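Helix-turn-helix transcriptional regulator (Pseudomonas aeruginosa, PDB 5XHX) probably binds DNA as a LuxR-family transcriptional regulator, and is represented here by its N-terminal ligand-binding domain without the helix-turn-helix part. Local coordinates at residues S53-I57 against Y77-Y82. Residues are numbered along the deposited sequence; the frame is centred on the assembly and turned at random.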
loop_
_atom_site.group_PDB
_atom_site.type_symbol
_atom_site.label_atom_id
_atom_site.label_comp_id
_atom_site.label_asym_id
_atom_site.label_seq_id
_atom_site.Cartn_x
_atom_site.Cartn_y
_atom_site.Cartn_z
ATOM N N SER A 53 14.158 -9.477 23.380
ATOM C CA SER A 53 15.502 -8.916 23.494
ATOM C C SER A 53 15.495 -7.402 23.270
ATOM O O SER A 53 14.450 -6.759 23.409
ATOM C CB SER A 53 16.461 -9.620 22.524
ATOM O OG SER A 53 16.003 -9.548 21.182
ATOM N N SER A 54 16.655 -6.826 22.958
ATOM C CA SER A 54 16.759 -5.379 22.787
ATOM C C SER A 54 15.833 -4.909 21.670
ATOM O O SER A 54 15.662 -5.624 20.675
ATOM C CB SER A 54 18.195 -4.970 22.435
ATOM O OG SER A 54 19.022 -4.939 23.585
ATOM N N PRO A 55 15.253 -3.710 21.788
ATOM C CA PRO A 55 14.468 -3.142 20.679
ATOM C C PRO A 55 15.337 -2.896 19.463
ATOM O O PRO A 55 16.477 -2.438 19.574
ATOM C CB PRO A 55 13.955 -1.807 21.238
ATOM C CG PRO A 55 14.113 -1.903 22.726
ATOM C CD PRO A 55 15.275 -2.830 22.965
ATOM N N LEU A 56 14.772 -3.166 18.292
ATOM C CA LEU A 56 15.408 -2.859 17.019
ATOM C C LEU A 56 14.781 -1.579 16.472
ATOM O O LEU A 56 13.595 -1.558 16.114
ATOM C CB LEU A 56 15.246 -4.026 16.048
ATOM C CG LEU A 56 15.808 -3.852 14.638
ATOM C CD1 LEU A 56 17.295 -3.484 14.676
ATOM C CD2 LEU A 56 15.599 -5.137 13.841
ATOM N N ILE A 57 15.569 -0.513 16.417
ATOM C CA ILE A 57 15.107 0.770 15.907
ATOM C C ILE A 57 15.245 0.751 14.392
ATOM O O ILE A 57 16.360 0.677 13.864
ATOM C CB ILE A 57 15.906 1.932 16.513
ATOM C CG1 ILE A 57 15.913 1.842 18.044
ATOM C CG2 ILE A 57 15.358 3.273 16.019
ATOM C CD1 ILE A 57 14.613 2.225 18.683
ATOM N N TYR A 77 18.611 3.672 25.726
ATOM C CA TYR A 77 17.278 3.130 25.505
ATOM C C TYR A 77 17.367 1.665 25.105
ATOM O O TYR A 77 16.751 0.796 25.729
ATOM C CB TYR A 77 16.541 3.953 24.432
ATOM C CG TYR A 77 15.128 3.474 24.216
ATOM C CD1 TYR A 77 14.106 3.871 25.061
ATOM C CD2 TYR A 77 14.823 2.614 23.188
ATOM C CE1 TYR A 77 12.816 3.434 24.881
ATOM C CE2 TYR A 77 13.520 2.158 22.996
ATOM C CZ TYR A 77 12.527 2.569 23.841
ATOM O OH TYR A 77 11.238 2.115 23.670
ATOM N N ILE A 78 18.176 1.374 24.088
ATOM C CA ILE A 78 18.249 0.023 23.538
ATOM C C ILE A 78 18.766 -0.983 24.571
ATOM O O ILE A 78 18.291 -2.128 24.628
ATOM C CB ILE A 78 19.104 0.039 22.264
ATOM C CG1 ILE A 78 18.360 0.802 21.154
ATOM C CG2 ILE A 78 19.454 -1.370 21.806
ATOM C CD1 ILE A 78 19.170 0.937 19.872
ATOM N N THR A 79 19.735 -0.585 25.406
ATOM C CA THR A 79 20.354 -1.558 26.315
ATOM C C THR A 79 19.683 -1.610 27.679
ATOM O O THR A 79 20.172 -2.321 28.565
ATOM C CB THR A 79 21.854 -1.271 26.511
ATOM O OG1 THR A 79 22.013 0.009 27.139
ATOM C CG2 THR A 79 22.580 -1.284 25.190
ATOM N N GLY A 80 18.570 -0.908 27.882
ATOM C CA GLY A 80 17.901 -1.073 29.158
ATOM C C GLY A 80 16.763 -0.141 29.498
ATOM O O GLY A 80 15.779 -0.570 30.102
ATOM N N LEU A 81 16.878 1.140 29.145
ATOM C CA LEU A 81 15.827 2.083 29.521
ATOM C C LEU A 81 14.483 1.748 28.870
ATOM O O LEU A 81 13.436 2.087 29.423
ATOM C CB LEU A 81 16.232 3.513 29.154
ATOM C CG LEU A 81 17.235 4.203 30.071
ATOM C CD1 LEU A 81 17.557 5.590 29.511
ATOM C CD2 LEU A 81 16.670 4.304 31.486
ATOM N N TYR A 82 14.485 1.069 27.721
ATOM C CA TYR A 82 13.219 0.668 27.098
ATOM C C TYR A 82 12.376 -0.201 28.011
ATOM O O TYR A 82 11.157 -0.298 27.811
ATOM C CB TYR A 82 13.471 -0.105 25.803
ATOM C CG TYR A 82 13.826 -1.562 26.039
ATOM C CD1 TYR A 82 15.145 -1.946 26.246
ATOM C CD2 TYR A 82 12.845 -2.557 26.050
ATOM C CE1 TYR A 82 15.481 -3.279 26.459
ATOM C CE2 TYR A 82 13.175 -3.899 26.278
ATOM C CZ TYR A 82 14.493 -4.253 26.468
ATOM O OH TYR A 82 14.846 -5.582 26.667
HETATM O O HOH W 1 12.960 -7.371 26.034
#
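P55 lies over one face of the Y82 ring. Its CD sits 3.5 Å from the ring centroid, 15° off the ring normal, which makes a CH-pi contact. CG of P55 packs beside it against the inner end of the ring, 3.3 Å from Y82 CG. The first torsion of Y82 (chi1 80°) puts CG between the backbone N and the carbonyl carbon. With CG there, one ring face lies against the proline. A water lies in the ring plane at its edge, 2.7 Å from Y82 OH, and donates to the carbonyl O of S53. On the helix side, S54 OG donates to the carbonyl O of I78 over 3.1 Å. The donor stands 42° above the carbonyl plane. Residues 53-57 enter strand 56-60, an outermost strand of the domain's antiparallel sheet. The contact joins this sheet border to the later turns of helix 72-81. A wider pi-type turn spans residues 77-81, and Y77 O accepts from both Y82 N and G80 N. I78 and I57 meet through aliphatic branches, with I78 CD1 3.8 Å from I57 CG1. The extended I78 side chain carries CD1 to that position. Y77 CE2 comes within 4.1 Å of P55 CG, while its hydroxyl is hydrogen-bonded to D85. P55 also touches F50, and I57 touches L48, both on the adjacent strand 44-50.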